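Long-range contacts in PLP-Dependent L-Arginine Hydroxylase MppP (Streptomyces wadayamensis, PDB 5DJ1), which hydroxylates L-arginine with the help of pyridoxal 5'-phosphate and is a member of an aminotransferase family: residues I96-L101 / R123-D128; V214-T219 / G231-S236. All coordinates share one frame; numbering follows the deposited sequence.

Contact 1: I96-L101 / R123-D128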
ATOM      1  N   ILE B  96      -1.368   7.963   4.963  1.00 12.20           N
ATOM      2  CA  ILE B  96      -2.694   8.192   5.522  1.00  9.96           C
ATOM      3  C   ILE B  96      -2.619   9.204   6.652  1.00 12.15           C
ATOM      4  O   ILE B  96      -3.422  10.142   6.724  1.00 10.53           O
ATOM      5  CB  ILE B  96      -3.310   6.862   5.998  1.00 12.45           C
ATOM      6  CG1 ILE B  96      -3.687   6.001   4.783  1.00 11.19           C
ATOM      7  CG2 ILE B  96      -4.511   7.088   6.872  1.00 13.04           C
ATOM      8  CD1 ILE B  96      -3.781   4.526   5.088  1.00 16.46           C
ATOM      9  N   LEU B  97      -1.642   9.039   7.537  1.00 11.80           N
ATOM     10  CA  LEU B  97      -1.505   9.952   8.654  1.00 11.41           C
ATOM     11  C   LEU B  97      -1.147  11.363   8.170  1.00 14.85           C
ATOM     12  O   LEU B  97      -1.746  12.348   8.606  1.00 10.44           O
ATOM     13  CB  LEU B  97      -0.466   9.422   9.645  1.00 13.76           C
ATOM     14  CG  LEU B  97      -0.128  10.373  10.810  1.00 15.18           C
ATOM     15  CD1 LEU B  97      -1.372  10.683  11.666  1.00 14.74           C
ATOM     16  CD2 LEU B  97       1.002   9.797  11.659  1.00 15.75           C
ATOM     17  N   ALA B  98      -0.190  11.465   7.251  1.00 11.03           N
ATOM     18  CA  ALA B  98       0.249  12.769   6.758  1.00 10.43           C
ATOM     19  C   ALA B  98      -0.905  13.521   6.104  1.00 12.47           C
ATOM     20  O   ALA B  98      -1.168  14.685   6.416  1.00 10.95           O
ATOM     21  CB  ALA B  98       1.403  12.592   5.781  1.00 10.37           C
ATOM     22  N   ARG B  99      -1.637  12.857   5.218  1.00 10.91           N
ATOM     23  CA  ARG B  99      -2.745  13.538   4.573  1.00  9.10           C
ATOM     24  C   ARG B  99      -3.833  13.874   5.581  1.00 14.54           C
ATOM     25  O   ARG B  99      -4.435  14.957   5.508  1.00  9.56           O
ATOM     26  CB  ARG B  99      -3.302  12.700   3.425  1.00 12.16           C
ATOM     27  CG  ARG B  99      -4.367  13.484   2.637  1.00 20.00           C
ATOM     28  CD  ARG B  99      -4.296  13.209   1.147  1.00 12.96           C
ATOM     29  NE  ARG B  99      -4.702  11.875   0.732  1.00 12.44           N
ATOM     30  CZ  ARG B  99      -5.958  11.419   0.758  1.00 16.20           C
ATOM     31  NH1 ARG B  99      -6.933  12.159   1.228  1.00 12.38           N
ATOM     32  NH2 ARG B  99      -6.255  10.228   0.264  1.00 10.77           N
ATOM     33  N   SER B 100      -4.059  12.984   6.553  1.00 10.08           N
ATOM     34  CA  SER B 100      -5.033  13.249   7.612  1.00 12.12           C
ATOM     35  C   SER B 100      -4.650  14.489   8.410  1.00 16.11           C
ATOM     36  O   SER B 100      -5.498  15.320   8.709  1.00 12.33           O
ATOM     37  CB  SER B 100      -5.146  12.057   8.565  1.00 14.47           C
ATOM     38  OG  SER B 100      -5.747  10.932   7.947  1.00 18.21           O
ATOM     39  N   LEU B 101      -3.383  14.591   8.820  1.00 16.42           N
ATOM     40  CA  LEU B 101      -2.913  15.774   9.533  1.00 13.12           C
ATOM     41  C   LEU B 101      -3.198  17.051   8.745  1.00 15.38           C
ATOM     42  O   LEU B 101      -3.600  18.071   9.322  1.00 13.58           O
ATOM     43  CB  LEU B 101      -1.411  15.634   9.814  1.00 14.53           C
ATOM     44  CG  LEU B 101      -1.024  14.746  11.000  1.00 14.55           C
ATOM     45  CD1 LEU B 101       0.485  14.415  10.968  1.00 15.68           C
ATOM     46  CD2 LEU B 101      -1.418  15.412  12.345  1.00 17.75           C
ATOM     47  N   ARG B 123       6.030  16.675   4.126  1.00 10.20           N
ATOM     48  CA  ARG B 123       6.156  17.830   3.244  1.00 14.37           C
ATOM     49  C   ARG B 123       5.304  17.669   1.996  1.00 14.67           C
ATOM     50  O   ARG B 123       4.705  18.633   1.530  1.00 11.58           O
ATOM     51  CB  ARG B 123       7.610  18.062   2.810  1.00 15.65           C
ATOM     52  CG  ARG B 123       8.548  18.630   3.868  1.00 24.68           C
ATOM     53  CD  ARG B 123       9.847  19.037   3.182  1.00 34.43           C
ATOM     54  NE  ARG B 123      10.968  19.321   4.074  1.00 54.17           N
ATOM     55  CZ  ARG B 123      12.097  18.606   4.116  1.00 48.00           C
ATOM     56  NH1 ARG B 123      12.269  17.541   3.339  1.00 51.10           N
ATOM     57  NH2 ARG B 123      13.061  18.954   4.950  1.00 46.67           N
ATOM     58  N   GLY B 124       5.283  16.469   1.409  1.00 14.06           N
ATOM     59  CA  GLY B 124       4.490  16.245   0.216  1.00 13.87           C
ATOM     60  C   GLY B 124       3.006  16.468   0.438  1.00 13.84           C
ATOM     61  O   GLY B 124       2.269  16.724  -0.512  1.00 15.85           O
ATOM     62  N   ASN B 125       2.538  16.309   1.673  1.00 13.01           N
ATOM     63  CA  ASN B 125       1.149  16.550   2.008  1.00 10.30           C
ATOM     64  C   ASN B 125       0.918  17.946   2.577  1.00 13.88           C
ATOM     65  O   ASN B 125      -0.160  18.230   3.098  1.00 15.94           O
ATOM     66  CB  ASN B 125       0.650  15.479   2.969  1.00 14.31           C
ATOM     67  CG  ASN B 125       0.314  14.199   2.241  1.00 13.21           C
ATOM     68  OD1 ASN B 125      -0.743  14.088   1.650  1.00 12.69           O
ATOM     69  ND2 ASN B 125       1.240  13.270   2.211  1.00 13.60           N
ATOM     70  N   GLY B 126       1.877  18.839   2.428  1.00 17.75           N
ATOM     71  CA  GLY B 126       1.660  20.241   2.773  1.00 18.12           C
ATOM     72  C   GLY B 126       2.015  20.650   4.185  1.00 22.95           C
ATOM     73  O   GLY B 126       1.671  21.762   4.583  1.00 23.35           O
ATOM     74  N   LEU B 127       2.713  19.813   4.950  1.00 15.99           N
ATOM     75  CA  LEU B 127       3.078  20.178   6.312  1.00 16.99           C
ATOM     76  C   LEU B 127       4.455  20.834   6.301  1.00 17.86           C
ATOM     77  O   LEU B 127       5.349  20.424   5.560  1.00 14.53           O
ATOM     78  CB  LEU B 127       3.086  18.959   7.238  1.00 17.31           C
ATOM     79  CG  LEU B 127       1.800  18.263   7.720  1.00 27.36           C
ATOM     80  CD1 LEU B 127       0.722  19.235   8.112  1.00 22.18           C
ATOM     81  CD2 LEU B 127       1.292  17.280   6.738  1.00 22.65           C
ATOM     82  N   ASP B 128       4.603  21.889   7.088  1.00 16.04           N
ATOM     83  CA  ASP B 128       5.891  22.512   7.338  1.00 14.63           C
ATOM     84  C   ASP B 128       6.513  21.838   8.573  1.00 19.44           C
ATOM     85  O   ASP B 128       5.802  21.444   9.493  1.00 21.59           O
ATOM     86  CB  ASP B 128       5.646  24.019   7.530  1.00 20.43           C
ATOM     87  CG  ASP B 128       6.889  24.854   7.459  1.00 28.92           C
ATOM     88  OD1 ASP B 128       7.899  24.369   6.945  1.00 25.11           O
ATOM     89  OD2 ASP B 128       6.834  26.023   7.906  1.00 34.08           O
TER
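R99, on helix 90-101, and N125, at the end of helix 116-124, bring their backbones within 5.6 Å, CA to CA. N125 is the first residue to leave helical geometry. G126 follows with a positive phi of 91° as the C-prime residue of a Schellman motif. L127 N bonds back to L122 O, and G126 N to R123 O at 3.0 Å. N125 and L127, before and after G126, both point their CB toward helix 90-101.

The amide of N125 crosses over the A98-R99 link of that helix, with N125 CG near R99 N and R99 CA. N125 OD1 rests beside the aliphatic root of R99, 3.4 Å from R99 CB. N125 ND2 faces the methyl of A98, 3.6 Å from A98 CB. CG of N125 stands opposite its own carbonyl carbon (chi1 -79°), which carries the amide across to the helix. ND2 also gives hydrogen bonds to L121 O and to E95 OE1, so the amide is held from both helices. Losing the amide to an alanine is likely to leave L121 O and E95 OE1 without this N-H donor, and to open a gap beside A98 CB and R99 CB.

The chain of R99 bends at chi2 and chi3, and its guanidinium leads off to a salt bridge with E95 of the second subunit. L127 CD2 packs 3.6 Å from A98 O and 4.4 Å from L101 CB. L127 also touches V108 of the central sheet. The arrangement is a Schellman-capped helix end packed on a neighbouring helix at the subunit interface, in the large domain of a fold-type I PLP enzyme.

Contact 2: V214-T219 / G231-S236; sequences VVIEDT and GLLVFS
Strands 214-218 and 231-235 run antiparallel, 4.5 Å apart at closest approach, with their directions 162° apart. They belong to the seven-stranded mixed sheet of the fold-type I PLP enzymes. Strand 231-235 is the one antiparallel strand of this otherwise parallel sheet, the hallmark of the large domain. Two hydrogen-bonded pairs join the strands. V215 and V234 exchange nearly straight bonds, with V215 N 2.8 Å from V234 O. E217 and L232 also bond twice. The E217 N bond to L232 O is bent, 144°. The other is nearly straight at the hydrogen, and L232 N comes to E217 O at 2.9 Å from above the carbonyl plane.

On one face, V214, I216 and L233 form an apolar patch. CG of L233 is turned opposite its backbone N (chi1 179°), and CD1 then reaches both partners. L233 CD1 lies 3.7 Å from V214 CG2 and 3.9 Å from I216 CG1. V214 and F235 form a non-hydrogen-bonded pair, CB to CB 4.2 Å. The F235 side chain leads away from the pair and touches L85 of the edge strand 84-87. V214 and I216 are covered by helix 90-101.

On the other face, E217 and L232 lie side by side, CB to CB at 3.9 Å. The chain of E217 then bends at chi2, and its buried carboxylate turns away from L232. R192 makes a salt bridge to it, and T189 and Y203 add hydrogen bonds. V215 and V234 both touch Y203 of helix 202-209. Alongside the amide bonds, V214 CA sends a CA-H...O contact to V234 O at 3.2 Å.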
ATOM      1  N   VAL B 214      -1.338   8.754  17.976  1.00 17.25           N
ATOM      2  CA  VAL B 214      -1.311   7.811  16.875  1.00 16.50           C
ATOM      3  C   VAL B 214       0.015   7.061  16.925  1.00 19.35           C
ATOM      4  O   VAL B 214       1.071   7.649  17.167  1.00 19.50           O
ATOM      5  CB  VAL B 214      -1.545   8.507  15.507  1.00 16.17           C
ATOM      6  CG1 VAL B 214      -0.668   9.695  15.328  1.00 17.35           C
ATOM      7  CG2 VAL B 214      -1.379   7.477  14.327  1.00 19.29           C
ATOM      8  N   VAL B 215      -0.043   5.751  16.734  1.00 16.01           N
ATOM      9  CA  VAL B 215       1.149   4.917  16.653  1.00 16.24           C
ATOM     10  C   VAL B 215       1.087   4.142  15.353  1.00 20.33           C
ATOM     11  O   VAL B 215       0.044   3.568  15.016  1.00 16.41           O
ATOM     12  CB  VAL B 215       1.273   3.943  17.841  1.00 16.94           C
ATOM     13  CG1 VAL B 215       2.574   3.096  17.754  1.00 17.88           C
ATOM     14  CG2 VAL B 215       1.210   4.684  19.165  1.00 17.31           C
ATOM     15  N   ILE B 216       2.203   4.114  14.636  1.00 15.43           N
ATOM     16  CA  ILE B 216       2.357   3.263  13.459  1.00 15.75           C
ATOM     17  C   ILE B 216       3.344   2.159  13.818  1.00 16.88           C
ATOM     18  O   ILE B 216       4.560   2.401  13.878  1.00 17.31           O
ATOM     19  CB  ILE B 216       2.832   4.041  12.231  1.00 15.29           C
ATOM     20  CG1 ILE B 216       1.857   5.165  11.894  1.00 19.02           C
ATOM     21  CG2 ILE B 216       2.961   3.058  11.031  1.00 13.90           C
ATOM     22  CD1 ILE B 216       2.343   6.074  10.735  1.00 20.53           C
ATOM     23  N   GLU B 217       2.825   0.953  14.061  1.00 16.13           N
ATOM     24  CA  GLU B 217       3.657  -0.239  14.178  1.00 15.82           C
ATOM     25  C   GLU B 217       3.962  -0.775  12.785  1.00 17.64           C
ATOM     26  O   GLU B 217       3.269  -0.471  11.811  1.00 16.68           O
ATOM     27  CB  GLU B 217       2.954  -1.353  14.969  1.00 20.19           C
ATOM     28  CG  GLU B 217       2.302  -0.935  16.269  1.00 20.16           C
ATOM     29  CD  GLU B 217       3.278  -0.895  17.465  1.00 19.59           C
ATOM     30  OE1 GLU B 217       4.471  -1.261  17.304  1.00 22.97           O
ATOM     31  OE2 GLU B 217       2.831  -0.496  18.559  1.00 21.60           O
ATOM     32  N   ASP B 218       4.966  -1.636  12.706  1.00 18.09           N
ATOM     33  CA  ASP B 218       5.447  -2.140  11.427  1.00 18.92           C
ATOM     34  C   ASP B 218       6.055  -3.508  11.667  1.00 19.35           C
ATOM     35  O   ASP B 218       6.913  -3.640  12.543  1.00 22.44           O
ATOM     36  CB  ASP B 218       6.495  -1.199  10.824  1.00 25.37           C
ATOM     37  CG  ASP B 218       7.089  -1.712   9.496  1.00 36.42           C
ATOM     38  OD1 ASP B 218       6.397  -2.482   8.790  1.00 29.51           O
ATOM     39  OD2 ASP B 218       8.237  -1.309   9.148  1.00 30.92           O
ATOM     40  N   THR B 219       5.635  -4.508  10.879  1.00 16.85           N
ATOM     41  CA  THR B 219       6.263  -5.818  10.966  1.00 20.35           C
ATOM     42  C   THR B 219       7.402  -5.983   9.971  1.00 22.97           C
ATOM     43  O   THR B 219       8.174  -6.941  10.080  1.00 26.26           O
ATOM     44  CB  THR B 219       5.217  -6.925  10.740  1.00 21.15           C
ATOM     45  OG1 THR B 219       4.747  -6.866   9.391  1.00 24.56           O
ATOM     46  CG2 THR B 219       4.023  -6.763  11.653  1.00 21.75           C
ATOM     47  N   GLY B 231       1.807  -2.441   7.980  1.00 19.34           N
ATOM     48  CA  GLY B 231       1.799  -1.343   8.917  1.00 17.59           C
ATOM     49  C   GLY B 231       0.513  -1.434   9.720  1.00 19.29           C
ATOM     50  O   GLY B 231      -0.551  -1.729   9.181  1.00 20.96           O
ATOM     51  N   LEU B 232       0.622  -1.188  11.013  1.00 17.65           N
ATOM     52  CA  LEU B 232      -0.541  -1.171  11.895  1.00 16.02           C
ATOM     53  C   LEU B 232      -0.743   0.254  12.399  1.00 19.44           C
ATOM     54  O   LEU B 232       0.071   0.796  13.157  1.00 21.88           O
ATOM     55  CB  LEU B 232      -0.383  -2.150  13.050  1.00 18.02           C
ATOM     56  CG  LEU B 232       0.041  -3.561  12.671  1.00 23.20           C
ATOM     57  CD1 LEU B 232       0.260  -4.386  13.927  1.00 25.43           C
ATOM     58  CD2 LEU B 232      -1.003  -4.199  11.760  1.00 26.70           C
ATOM     59  N   LEU B 233      -1.808   0.863  11.938  1.00 14.76           N
ATOM     60  CA  LEU B 233      -2.140   2.229  12.294  1.00 15.82           C
ATOM     61  C   LEU B 233      -3.128   2.201  13.453  1.00 15.91           C
ATOM     62  O   LEU B 233      -4.270   1.754  13.287  1.00 20.43           O
ATOM     63  CB  LEU B 233      -2.741   2.925  11.090  1.00 15.68           C
ATOM     64  CG  LEU B 233      -3.189   4.360  11.203  1.00 28.58           C
ATOM     65  CD1 LEU B 233      -1.994   5.239  11.446  1.00 25.02           C
ATOM     66  CD2 LEU B 233      -3.893   4.706   9.900  1.00 32.92           C
ATOM     67  N   VAL B 234      -2.700   2.724  14.590  1.00 16.41           N
ATOM     68  CA  VAL B 234      -3.454   2.727  15.839  1.00 16.88           C
ATOM     69  C   VAL B 234      -3.616   4.169  16.297  1.00 16.93           C
ATOM     70  O   VAL B 234      -2.664   4.961  16.238  1.00 17.13           O
ATOM     71  CB  VAL B 234      -2.720   1.909  16.913  1.00 20.22           C
ATOM     72  CG1 VAL B 234      -3.708   1.495  18.024  1.00 21.24           C
ATOM     73  CG2 VAL B 234      -2.032   0.672  16.270  1.00 23.93           C
ATOM     74  N   PHE B 235      -4.814   4.530  16.740  1.00 15.07           N
ATOM     75  CA  PHE B 235      -5.012   5.923  17.134  1.00 18.67           C
ATOM     76  C   PHE B 235      -6.074   6.039  18.213  1.00 21.37           C
ATOM     77  O   PHE B 235      -6.896   5.150  18.399  1.00 16.07           O
ATOM     78  CB  PHE B 235      -5.359   6.793  15.926  1.00 18.06           C
ATOM     79  CG  PHE B 235      -6.444   6.227  15.080  1.00 16.67           C
ATOM     80  CD1 PHE B 235      -7.782   6.466  15.385  1.00 19.29           C
ATOM     81  CD2 PHE B 235      -6.135   5.442  13.979  1.00 27.64           C
ATOM     82  CE1 PHE B 235      -8.783   5.938  14.601  1.00 29.45           C
ATOM     83  CE2 PHE B 235      -7.144   4.904  13.197  1.00 34.93           C
ATOM     84  CZ  PHE B 235      -8.461   5.153  13.509  1.00 36.84           C
ATOM     85  N   SER B 236      -6.001   7.135  18.962  1.00 16.15           N
ATOM     86  CA  SER B 236      -6.942   7.383  20.042  1.00 19.82           C
ATOM     87  C   SER B 236      -8.325   7.699  19.479  1.00 18.68           C
ATOM     88  O   SER B 236      -8.477   8.138  18.333  1.00 15.75           O
ATOM     89  CB  SER B 236      -6.482   8.554  20.906  1.00 21.47           C
ATOM     90  OG  SER B 236      -6.379   9.733  20.118  1.00 17.02           O
TER

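Contact 1 and contact 2 lie in one domain, their centres about 16 Å apart, and they meet through helix 90-101. L97 CD1 packs 3.9 Å from V214 CG1, and L97 CD2 is 4.1 Å from I216 CD1. I96 CG2 reaches L233 CD2 at 3.9 Å. One helix therefore packs on the strand pair 214-218/231-235 and on the helix end at N125. Contact 1 is the nearer to a metal site: the N125 side chain is about 9 Å from that of D120, a magnesium ligand. No known magnesium ligand is near contact 2. As in related fold-type I enzymes, the loop joining its two strands probably carries the PLP-binding lysine.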